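Local coordinates for ATP-dependent Clp endopeptidase (Clostridium difficile, PDB 3FES), which probably acts as the ATPase partner of a Clp protease, its helical N-terminal domain, the fragment crystallised, being likely to receive substrates or adaptor proteins, at residues L37-A48 and T107-I115; V55-I66 and I125-T135. All coordinates share one frame; numbering follows the deposited sequence.

Interaction 1 of 2, residues L37-A48 and T107-I115; sequences LLGLLREEEGIA and TEHILLAII
Thr107 fits as a knob among Leu40, Glu43, Ile47 and Ala48, and its side chain is split between two jobs. With chi1 at 67°, OG1 lies between its own backbone N and carbonyl carbon and accepts a nearly straight bond (172°) from Ala48 N at 3.1 Å, while CG2 rests near Glu43 OE1 and CB faces Leu40 CD2. That hydroxyl also bonds a water, which accepts from Ile47 N and donates to Glu108 OE2 at 2.7 Å. The first-turn amides of helix 47-55 are thus met from across the interface, directly and through the water. Just before them, Glu43 OE1 takes the Gly46 N-H with its syn lone pair.

Glu108, its chain bent at chi2, turns its carboxylate over the end of Ile47, whose CD1 lies 3.6 Å from Glu108 OE2. Ile110 then offers CG2 to Leu40 CD1. Leu111 divides between Ala48 and Leu37: its CB packs on Ala48 CB at 3.9 Å, and its CD1 meets Leu37 CD1 at 3.7 Å. Ile114 comes tip to tip with Leu40, CD1 against CD1 at 3.7 Å.

Leu40 is the answering knob, seated among Thr107, Ile110, Leu111 and Ile114. Reciprocal knobs-into-holes packing, with helix 37-43 running at 150° to helix 107-115 and the start of helix 47-55 closing one hole, is part of the buried core of this mainly helical Clp N-terminal domain and joins its two family repeats.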
loop_
_atom_site.group_PDB
_atom_site.type_symbol
_atom_site.label_atom_id
_atom_site.label_comp_id
_atom_site.label_asym_id
_atom_site.label_seq_id
_atom_site.Cartn_x
_atom_site.Cartn_y
_atom_site.Cartn_z
ATOM N N LEU A 37 2.265 -0.311 -0.813
ATOM C CA LEU A 37 1.921 0.782 -1.735
ATOM C C LEU A 37 2.003 0.361 -3.218
ATOM O O LEU A 37 1.098 0.674 -4.037
ATOM C CB LEU A 37 2.845 1.991 -1.459
ATOM C CG LEU A 37 2.454 3.276 -2.195
ATOM C CD1 LEU A 37 1.223 3.910 -1.578
ATOM C CD2 LEU A 37 3.600 4.261 -2.080
ATOM N N LEU A 38 3.065 -0.368 -3.560
ATOM C CA LEU A 38 3.232 -0.853 -4.924
ATOM C C LEU A 38 2.163 -1.900 -5.236
ATOM O O LEU A 38 1.604 -1.924 -6.342
ATOM C CB LEU A 38 4.625 -1.468 -5.113
ATOM C CG LEU A 38 4.973 -2.084 -6.478
ATOM C CD1 LEU A 38 4.703 -1.121 -7.658
ATOM C CD2 LEU A 38 6.411 -2.563 -6.448
ATOM N N GLY A 39 1.858 -2.733 -4.244
ATOM C CA GLY A 39 0.771 -3.721 -4.410
ATOM C C GLY A 39 -0.588 -3.062 -4.707
ATOM O O GLY A 39 -1.373 -3.565 -5.543
ATOM N N LEU A 40 -0.893 -1.980 -3.986
ATOM C CA LEU A 40 -2.119 -1.198 -4.199
ATOM C C LEU A 40 -2.178 -0.629 -5.618
ATOM O O LEU A 40 -3.239 -0.661 -6.242
ATOM C CB LEU A 40 -2.283 -0.067 -3.162
ATOM C CG LEU A 40 -2.476 -0.520 -1.678
ATOM C CD1 LEU A 40 -2.208 0.690 -0.744
ATOM C CD2 LEU A 40 -3.913 -1.112 -1.518
ATOM N N LEU A 41 -1.050 -0.106 -6.101
ATOM C CA LEU A 41 -0.996 0.432 -7.470
ATOM C C LEU A 41 -1.195 -0.673 -8.501
ATOM O O LEU A 41 -2.018 -0.546 -9.430
ATOM C CB LEU A 41 0.317 1.188 -7.720
ATOM C CG LEU A 41 0.328 1.959 -9.066
ATOM C CD1 LEU A 41 -0.978 2.722 -9.371
ATOM C CD2 LEU A 41 1.454 2.932 -9.073
ATOM N N ARG A 42 -0.456 -1.755 -8.331
ATOM C CA ARG A 42 -0.514 -2.870 -9.270
ATOM C C ARG A 42 -1.905 -3.504 -9.331
ATOM O O ARG A 42 -2.279 -4.084 -10.357
ATOM C CB ARG A 42 0.542 -3.914 -8.903
ATOM C CG ARG A 42 1.966 -3.488 -9.245
ATOM C CD ARG A 42 2.971 -4.584 -8.890
ATOM N NE ARG A 42 2.776 -5.731 -9.773
ATOM C CZ ARG A 42 3.016 -6.993 -9.447
ATOM N NH1 ARG A 42 3.478 -7.316 -8.220
ATOM N NH2 ARG A 42 2.785 -7.938 -10.366
ATOM N N GLU A 43 -2.669 -3.397 -8.240
ATOM C CA GLU A 43 -4.002 -4.005 -8.192
ATOM C C GLU A 43 -4.949 -3.361 -9.225
ATOM O O GLU A 43 -5.873 -4.017 -9.704
ATOM C CB GLU A 43 -4.566 -4.053 -6.767
ATOM C CG GLU A 43 -5.948 -4.743 -6.653
ATOM C CD GLU A 43 -7.122 -3.823 -7.003
ATOM O OE1 GLU A 43 -7.024 -2.599 -6.762
ATOM O OE2 GLU A 43 -8.156 -4.332 -7.500
ATOM N N GLU A 44 -4.670 -2.108 -9.587
ATOM C CA GLU A 44 -5.281 -1.411 -10.739
ATOM C C GLU A 44 -6.730 -0.930 -10.579
ATOM O O GLU A 44 -7.034 0.221 -10.916
ATOM C CB GLU A 44 -5.149 -2.205 -12.049
ATOM C CG GLU A 44 -3.758 -2.172 -12.664
ATOM C CD GLU A 44 -3.693 -2.804 -14.054
ATOM O OE1 GLU A 44 -2.642 -3.384 -14.387
ATOM O OE2 GLU A 44 -4.681 -2.728 -14.818
ATOM N N GLU A 45 -7.614 -1.795 -10.093
ATOM C CA GLU A 45 -9.061 -1.526 -10.079
ATOM C C GLU A 45 -9.593 -0.714 -8.889
ATOM O O GLU A 45 -10.595 -0.008 -9.008
ATOM C CB GLU A 45 -9.808 -2.851 -10.111
ATOM C CG GLU A 45 -9.513 -3.681 -11.335
ATOM C CD GLU A 45 -10.399 -4.901 -11.415
ATOM O OE1 GLU A 45 -10.853 -5.416 -10.360
ATOM O OE2 GLU A 45 -10.659 -5.353 -12.537
ATOM N N GLY A 46 -8.938 -0.824 -7.728
ATOM C CA GLY A 46 -9.495 -0.252 -6.512
ATOM C C GLY A 46 -9.253 1.247 -6.386
ATOM O O GLY A 46 -8.469 1.846 -7.152
ATOM N N ILE A 47 -9.929 1.835 -5.417
ATOM C CA ILE A 47 -9.797 3.258 -5.138
ATOM C C ILE A 47 -8.319 3.653 -4.975
ATOM O O ILE A 47 -7.875 4.692 -5.487
ATOM C CB ILE A 47 -10.652 3.638 -3.888
ATOM C CG1 ILE A 47 -12.150 3.600 -4.248
ATOM C CG2 ILE A 47 -10.261 5.040 -3.341
ATOM C CD1 ILE A 47 -13.040 3.594 -3.043
ATOM N N ALA A 48 -7.561 2.839 -4.231
ATOM C CA ALA A 48 -6.162 3.207 -3.942
ATOM C C ALA A 48 -5.350 3.312 -5.245
ATOM O O ALA A 48 -4.587 4.258 -5.416
ATOM C CB ALA A 48 -5.488 2.219 -2.936
ATOM N N THR A 107 -9.155 -1.353 -0.501
ATOM C CA THR A 107 -7.876 -0.722 -0.844
ATOM C C THR A 107 -7.754 0.691 -0.278
ATOM O O THR A 107 -6.677 1.091 0.169
ATOM C CB THR A 107 -7.568 -0.729 -2.359
ATOM O OG1 THR A 107 -8.479 0.110 -3.063
ATOM C CG2 THR A 107 -7.636 -2.156 -2.908
ATOM N N GLU A 108 -8.880 1.384 -0.202
ATOM C CA GLU A 108 -8.898 2.781 0.299
ATOM C C GLU A 108 -8.504 2.845 1.786
ATOM O O GLU A 108 -7.806 3.787 2.244
ATOM C CB GLU A 108 -10.275 3.454 0.019
ATOM C CG GLU A 108 -11.493 2.828 0.732
ATOM C CD GLU A 108 -12.117 1.693 -0.047
ATOM O OE1 GLU A 108 -13.320 1.422 0.205
ATOM O OE2 GLU A 108 -11.445 1.102 -0.927
ATOM N N HIS A 109 -8.949 1.853 2.545
ATOM C CA HIS A 109 -8.609 1.777 3.975
ATOM C C HIS A 109 -7.135 1.487 4.215
ATOM O O HIS A 109 -6.542 2.068 5.115
ATOM C CB HIS A 109 -9.513 0.811 4.751
ATOM C CG HIS A 109 -10.978 1.045 4.523
ATOM N ND1 HIS A 109 -11.674 2.102 5.087
ATOM C CD2 HIS A 109 -11.857 0.397 3.725
ATOM C CE1 HIS A 109 -12.931 2.063 4.676
ATOM N NE2 HIS A 109 -13.072 1.028 3.866
ATOM N N ILE A 110 -6.547 0.640 3.377
ATOM C CA ILE A 110 -5.114 0.348 3.465
ATOM C C ILE A 110 -4.312 1.601 3.116
ATOM O O ILE A 110 -3.391 1.936 3.816
ATOM C CB ILE A 110 -4.725 -0.848 2.603
ATOM C CG1 ILE A 110 -5.557 -2.068 3.058
ATOM C CG2 ILE A 110 -3.173 -1.127 2.704
ATOM C CD1 ILE A 110 -5.304 -3.360 2.193
ATOM N N LEU A 111 -4.698 2.311 2.064
ATOM C CA LEU A 111 -3.949 3.530 1.714
ATOM C C LEU A 111 -4.133 4.614 2.802
ATOM O O LEU A 111 -3.182 5.313 3.161
ATOM C CB LEU A 111 -4.368 4.029 0.296
ATOM C CG LEU A 111 -3.566 5.261 -0.199
ATOM C CD1 LEU A 111 -2.055 5.013 -0.199
ATOM C CD2 LEU A 111 -4.080 5.670 -1.636
ATOM N N LEU A 112 -5.342 4.739 3.349
ATOM C CA LEU A 112 -5.573 5.661 4.484
ATOM C C LEU A 112 -4.591 5.374 5.645
ATOM O O LEU A 112 -4.033 6.272 6.306
ATOM C CB LEU A 112 -6.978 5.438 5.015
ATOM C CG LEU A 112 -7.824 6.535 5.636
ATOM C CD1 LEU A 112 -7.599 7.891 4.977
ATOM C CD2 LEU A 112 -9.263 6.058 5.393
ATOM N N ALA A 113 -4.446 4.084 5.910
ATOM C CA ALA A 113 -3.594 3.610 7.004
ATOM C C ALA A 113 -2.113 3.859 6.742
ATOM O O ALA A 113 -1.380 4.244 7.672
ATOM C CB ALA A 113 -3.857 2.081 7.186
ATOM N N ILE A 114 -1.674 3.654 5.491
ATOM C CA ILE A 114 -0.285 3.968 5.107
ATOM C C ILE A 114 -0.024 5.427 5.438
ATOM O O ILE A 114 0.946 5.765 6.128
ATOM C CB ILE A 114 -0.016 3.699 3.602
ATOM C CG1 ILE A 114 0.072 2.174 3.355
ATOM C CG2 ILE A 114 1.351 4.297 3.174
ATOM C CD1 ILE A 114 0.170 1.818 1.852
ATOM N N ILE A 115 -0.899 6.292 4.958
ATOM C CA ILE A 115 -0.740 7.762 5.183
ATOM C C ILE A 115 -0.760 8.151 6.663
ATOM O O ILE A 115 0.113 8.919 7.149
ATOM C CB ILE A 115 -1.784 8.535 4.376
ATOM C CG1 ILE A 115 -1.483 8.350 2.890
ATOM C CG2 ILE A 115 -1.794 10.085 4.744
ATOM C CD1 ILE A 115 -2.622 8.818 1.945
HETATM O O HOH W 1 -11.155 0.110 -3.431
#

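Interaction 2 of 2, residues V55-I66 and I125-T135; sequences VGFTEAYLEGKI and ILNYAGVNDRT
Val131 O is gripped twice by Thr135, from opposite faces of its carbonyl plane: Thr135 N donates as the ordinary helical bond, and Thr135 OG1 donates at 2.6 Å. The hydroxyl can fold back this way because chi1 of -59° sets OG1 beside its own backbone N. Held there, OG1 still borders the other segment, where Val55 CG2 lies 3.7 Å from Thr135 OG1.

Phe57, just after the Schellman turn at Gly56, sets the outer end of its ring against the last turn of helix 120-129 and the turn after it. Its CZ presses on Val131 CG2 at 3.4 Å, its CE1 meets Leu126 CD2 at 3.5 Å, and its CE2 reaches Ala129 CB. Tyr61 CD2 lies at the edge of the Phe57 ring, in its plane, and Leu41 and Leu52 also pack on this phenylalanine.

Farther along, Ile125 is a knob in the hole formed by Tyr61, Leu62, Lys65 and Ile66 on helix 59-66, which runs at 109° to helix 125-129. Its two branches divide the work: CG2 touches Leu62 CD2 at 3.7 Å, and CD1 touches Ile66 CG1.

The outer border is aromatic and charged. Lys65 lays its CG over one face of Tyr61, and bends at chi2 and chi3 then bring NZ over the face of Tyr128, a cation-pi contact 3.9 Å from NZ to the ring centroid and 23° off the normal. Tyr61 OH comes to the edge of the same Tyr128 ring.

No hydrogen bond crosses between these segments, so cohesion comes mainly from apolar fit, with the cation-pi pair probably adding electrostatic attraction at the more open margin.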
loop_
_atom_site.group_PDB
_atom_site.type_symbol
_atom_site.label_atom_id
_atom_site.label_comp_id
_atom_site.label_asym_id
_atom_site.label_seq_id
_atom_site.Cartn_x
_atom_site.Cartn_y
_atom_site.Cartn_z
ATOM N N VAL A 55 -2.746 11.022 -8.937
ATOM C CA VAL A 55 -1.757 11.972 -8.471
ATOM C C VAL A 55 -0.451 11.838 -9.252
ATOM O O VAL A 55 0.434 12.679 -9.105
ATOM C CB VAL A 55 -1.482 11.890 -6.920
ATOM C CG1 VAL A 55 -2.801 11.865 -6.119
ATOM C CG2 VAL A 55 -0.580 10.713 -6.564
ATOM N N GLY A 56 -0.312 10.773 -10.042
ATOM C CA GLY A 56 0.834 10.671 -10.956
ATOM C C GLY A 56 1.800 9.487 -10.900
ATOM O O GLY A 56 2.702 9.403 -11.728
ATOM N N PHE A 57 1.647 8.573 -9.942
ATOM C CA PHE A 57 2.543 7.422 -9.877
ATOM C C PHE A 57 2.280 6.387 -10.957
ATOM O O PHE A 57 1.125 6.162 -11.358
ATOM C CB PHE A 57 2.418 6.708 -8.546
ATOM C CG PHE A 57 2.839 7.535 -7.384
ATOM C CD1 PHE A 57 1.889 8.052 -6.507
ATOM C CD2 PHE A 57 4.182 7.836 -7.185
ATOM C CE1 PHE A 57 2.287 8.824 -5.429
ATOM C CE2 PHE A 57 4.593 8.624 -6.104
ATOM C CZ PHE A 57 3.662 9.126 -5.249
ATOM N N THR A 58 3.349 5.721 -11.377
ATOM C CA THR A 58 3.246 4.523 -12.212
ATOM C C THR A 58 3.912 3.392 -11.461
ATOM O O THR A 58 4.675 3.641 -10.521
ATOM C CB THR A 58 4.021 4.683 -13.536
ATOM O OG1 THR A 58 5.350 5.116 -13.237
ATOM C CG2 THR A 58 3.346 5.716 -14.445
ATOM N N GLU A 59 3.657 2.152 -11.870
ATOM C CA GLU A 59 4.370 1.033 -11.280
ATOM C C GLU A 59 5.894 1.150 -11.454
ATOM O O GLU A 59 6.654 0.882 -10.514
ATOM C CB GLU A 59 3.917 -0.276 -11.911
ATOM C CG GLU A 59 2.447 -0.485 -11.933
ATOM C CD GLU A 59 2.122 -1.854 -12.472
ATOM O OE1 GLU A 59 3.083 -2.640 -12.670
ATOM O OE2 GLU A 59 0.918 -2.145 -12.687
ATOM N N ALA A 60 6.333 1.546 -12.656
ATOM C CA ALA A 60 7.755 1.696 -12.956
ATOM C C ALA A 60 8.419 2.728 -12.054
ATOM O O ALA A 60 9.511 2.484 -11.543
ATOM C CB ALA A 60 7.977 2.044 -14.448
ATOM N N TYR A 61 7.757 3.860 -11.824
ATOM C CA TYR A 61 8.322 4.877 -10.931
ATOM C C TYR A 61 8.496 4.349 -9.502
ATOM O O TYR A 61 9.574 4.461 -8.912
ATOM C CB TYR A 61 7.476 6.145 -10.913
ATOM C CG TYR A 61 7.936 7.151 -9.883
ATOM C CD1 TYR A 61 8.878 8.131 -10.205
ATOM C CD2 TYR A 61 7.448 7.114 -8.581
ATOM C CE1 TYR A 61 9.310 9.060 -9.249
ATOM C CE2 TYR A 61 7.871 8.040 -7.613
ATOM C CZ TYR A 61 8.795 9.002 -7.950
ATOM O OH TYR A 61 9.207 9.910 -6.998
ATOM N N LEU A 62 7.434 3.779 -8.947
ATOM C CA LEU A 62 7.498 3.263 -7.570
ATOM C C LEU A 62 8.568 2.202 -7.372
ATOM O O LEU A 62 9.358 2.265 -6.427
ATOM C CB LEU A 62 6.148 2.693 -7.155
ATOM C CG LEU A 62 5.022 3.663 -6.840
ATOM C CD1 LEU A 62 3.847 2.811 -6.287
ATOM C CD2 LEU A 62 5.477 4.701 -5.810
ATOM N N GLU A 63 8.563 1.214 -8.257
ATOM C CA GLU A 63 9.617 0.209 -8.303
ATOM C C GLU A 63 11.022 0.777 -8.375
ATOM O O GLU A 63 11.896 0.348 -7.621
ATOM C CB GLU A 63 9.421 -0.708 -9.480
ATOM C CG GLU A 63 8.854 -2.012 -9.111
ATOM C CD GLU A 63 8.876 -2.970 -10.265
ATOM O OE1 GLU A 63 9.245 -4.145 -10.033
ATOM O OE2 GLU A 63 8.530 -2.549 -11.404
ATOM N N GLY A 64 11.246 1.729 -9.281
ATOM C CA GLY A 64 12.557 2.386 -9.398
ATOM C C GLY A 64 12.991 3.040 -8.096
ATOM O O GLY A 64 14.146 2.904 -7.680
ATOM N N LYS A 65 12.063 3.757 -7.452
ATOM C CA LYS A 65 12.351 4.437 -6.182
ATOM C C LYS A 65 12.657 3.450 -5.057
ATOM O O LYS A 65 13.530 3.699 -4.218
ATOM C CB LYS A 65 11.199 5.360 -5.765
ATOM C CG LYS A 65 11.051 6.648 -6.601
ATOM C CD LYS A 65 12.350 7.482 -6.721
ATOM C CE LYS A 65 13.005 7.738 -5.350
ATOM N NZ LYS A 65 14.304 8.465 -5.467
ATOM N N ILE A 66 11.948 2.327 -5.063
ATOM C CA ILE A 66 12.169 1.291 -4.076
ATOM C C ILE A 66 13.578 0.739 -4.251
ATOM O O ILE A 66 14.327 0.653 -3.282
ATOM C CB ILE A 66 11.115 0.172 -4.180
ATOM C CG1 ILE A 66 9.758 0.693 -3.689
ATOM C CG2 ILE A 66 11.544 -1.060 -3.350
ATOM C CD1 ILE A 66 8.589 -0.343 -3.951
ATOM N N ILE A 125 8.600 7.924 0.001
ATOM C CA ILE A 125 8.400 8.031 -1.435
ATOM C C ILE A 125 7.305 9.063 -1.748
ATOM O O ILE A 125 7.475 9.870 -2.647
ATOM C CB ILE A 125 8.037 6.657 -2.068
ATOM C CG1 ILE A 125 9.247 5.698 -1.990
ATOM C CG2 ILE A 125 7.509 6.860 -3.528
ATOM C CD1 ILE A 125 8.931 4.237 -2.370
ATOM N N LEU A 126 6.186 9.028 -1.022
ATOM C CA LEU A 126 5.143 10.052 -1.230
ATOM C C LEU A 126 5.710 11.465 -0.970
ATOM O O LEU A 126 5.460 12.409 -1.731
ATOM C CB LEU A 126 3.948 9.807 -0.326
ATOM C CG LEU A 126 3.235 8.478 -0.625
ATOM C CD1 LEU A 126 2.241 8.217 0.490
ATOM C CD2 LEU A 126 2.523 8.580 -1.950
ATOM N N ASN A 127 6.470 11.592 0.105
ATOM C CA ASN A 127 7.050 12.889 0.452
ATOM C C ASN A 127 8.051 13.371 -0.586
ATOM O O ASN A 127 8.074 14.562 -0.943
ATOM C CB ASN A 127 7.740 12.804 1.819
ATOM C CG ASN A 127 6.748 12.607 2.951
ATOM O OD1 ASN A 127 5.564 12.849 2.787
ATOM N ND2 ASN A 127 7.230 12.149 4.103
ATOM N N TYR A 128 8.896 12.451 -1.048
ATOM C CA TYR A 128 9.939 12.757 -2.048
ATOM C C TYR A 128 9.297 13.285 -3.328
ATOM O O TYR A 128 9.759 14.289 -3.925
ATOM C CB TYR A 128 10.774 11.482 -2.336
ATOM C CG TYR A 128 11.922 11.713 -3.293
ATOM C CD1 TYR A 128 13.193 12.057 -2.819
ATOM C CD2 TYR A 128 11.736 11.592 -4.681
ATOM C CE1 TYR A 128 14.259 12.287 -3.702
ATOM C CE2 TYR A 128 12.792 11.823 -5.573
ATOM C CZ TYR A 128 14.040 12.165 -5.070
ATOM O OH TYR A 128 15.073 12.380 -5.940
ATOM N N ALA A 129 8.210 12.622 -3.733
ATOM C CA ALA A 129 7.431 13.032 -4.898
ATOM C C ALA A 129 6.620 14.315 -4.656
ATOM O O ALA A 129 6.095 14.877 -5.590
ATOM C CB ALA A 129 6.484 11.882 -5.349
ATOM N N GLY A 130 6.507 14.747 -3.405
ATOM C CA GLY A 130 5.785 15.975 -3.070
ATOM C C GLY A 130 4.266 15.834 -3.102
ATOM O O GLY A 130 3.554 16.837 -3.200
ATOM N N VAL A 131 3.761 14.611 -3.009
ATOM C CA VAL A 131 2.334 14.390 -3.109
ATOM C C VAL A 131 1.683 13.724 -1.915
ATOM O O VAL A 131 0.619 13.117 -2.070
ATOM C CB VAL A 131 1.976 13.559 -4.364
ATOM C CG1 VAL A 131 2.272 14.375 -5.631
ATOM C CG2 VAL A 131 2.666 12.213 -4.342
ATOM N N ASN A 132 2.298 13.793 -0.739
ATOM C CA ASN A 132 1.678 13.149 0.428
ATOM C C ASN A 132 0.278 13.765 0.696
ATOM O O ASN A 132 -0.717 13.057 0.748
ATOM C CB ASN A 132 2.578 13.209 1.687
ATOM C CG ASN A 132 2.345 12.007 2.637
ATOM O OD1 ASN A 132 1.215 11.711 3.026
ATOM N ND2 ASN A 132 3.433 11.297 2.992
ATOM N N ASP A 133 0.200 15.088 0.822
ATOM C CA ASP A 133 -1.089 15.669 1.180
ATOM C C ASP A 133 -2.058 15.616 0.008
ATOM O O ASP A 133 -3.263 15.607 0.219
ATOM C CB ASP A 133 -0.944 17.131 1.645
ATOM C CG ASP A 133 -0.400 17.250 3.081
ATOM O OD1 ASP A 133 -0.455 16.263 3.865
ATOM O OD2 ASP A 133 0.056 18.355 3.435
ATOM N N ARG A 134 -1.536 15.651 -1.222
ATOM C CA ARG A 134 -2.390 15.560 -2.409
ATOM C C ARG A 134 -3.031 14.171 -2.514
ATOM O O ARG A 134 -4.200 14.032 -2.879
ATOM C CB ARG A 134 -1.586 15.876 -3.655
ATOM C CG ARG A 134 -1.060 17.312 -3.625
ATOM C CD ARG A 134 -0.948 17.889 -5.000
ATOM N NE ARG A 134 -2.280 18.121 -5.524
ATOM C CZ ARG A 134 -2.923 19.278 -5.424
ATOM N NH1 ARG A 134 -2.347 20.324 -4.837
ATOM N NH2 ARG A 134 -4.148 19.386 -5.917
ATOM N N THR A 135 -2.251 13.160 -2.160
ATOM C CA THR A 135 -2.742 11.763 -2.143
ATOM C C THR A 135 -3.854 11.639 -1.120
ATOM O O THR A 135 -4.901 11.068 -1.420
ATOM C CB THR A 135 -1.579 10.769 -1.864
ATOM O OG1 THR A 135 -0.587 10.915 -2.887
ATOM C CG2 THR A 135 -2.057 9.337 -1.856
#

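How the interactions relate
The segments alternate along the chain: 37-48 and 55-66 come first, then 107-115 and 125-135, so both interactions tie the first half of the domain to the second. Their centres lie 13 Å apart, interaction 1 nearer the middle of the chain. They meet directly where Leu41 CD2 packs 3.5 Å from Thr58 C and Arg42 CG lies 3.6 Å from Glu59 CD; close by, the like-charged Glu44 and Glu59 approach each other. Ile115 and Thr135 touch as well, joining the two second segments. A bound magnesium ion lies about 4 Å from the nearest atom of the Glu108 side chain, at the border of interaction 1.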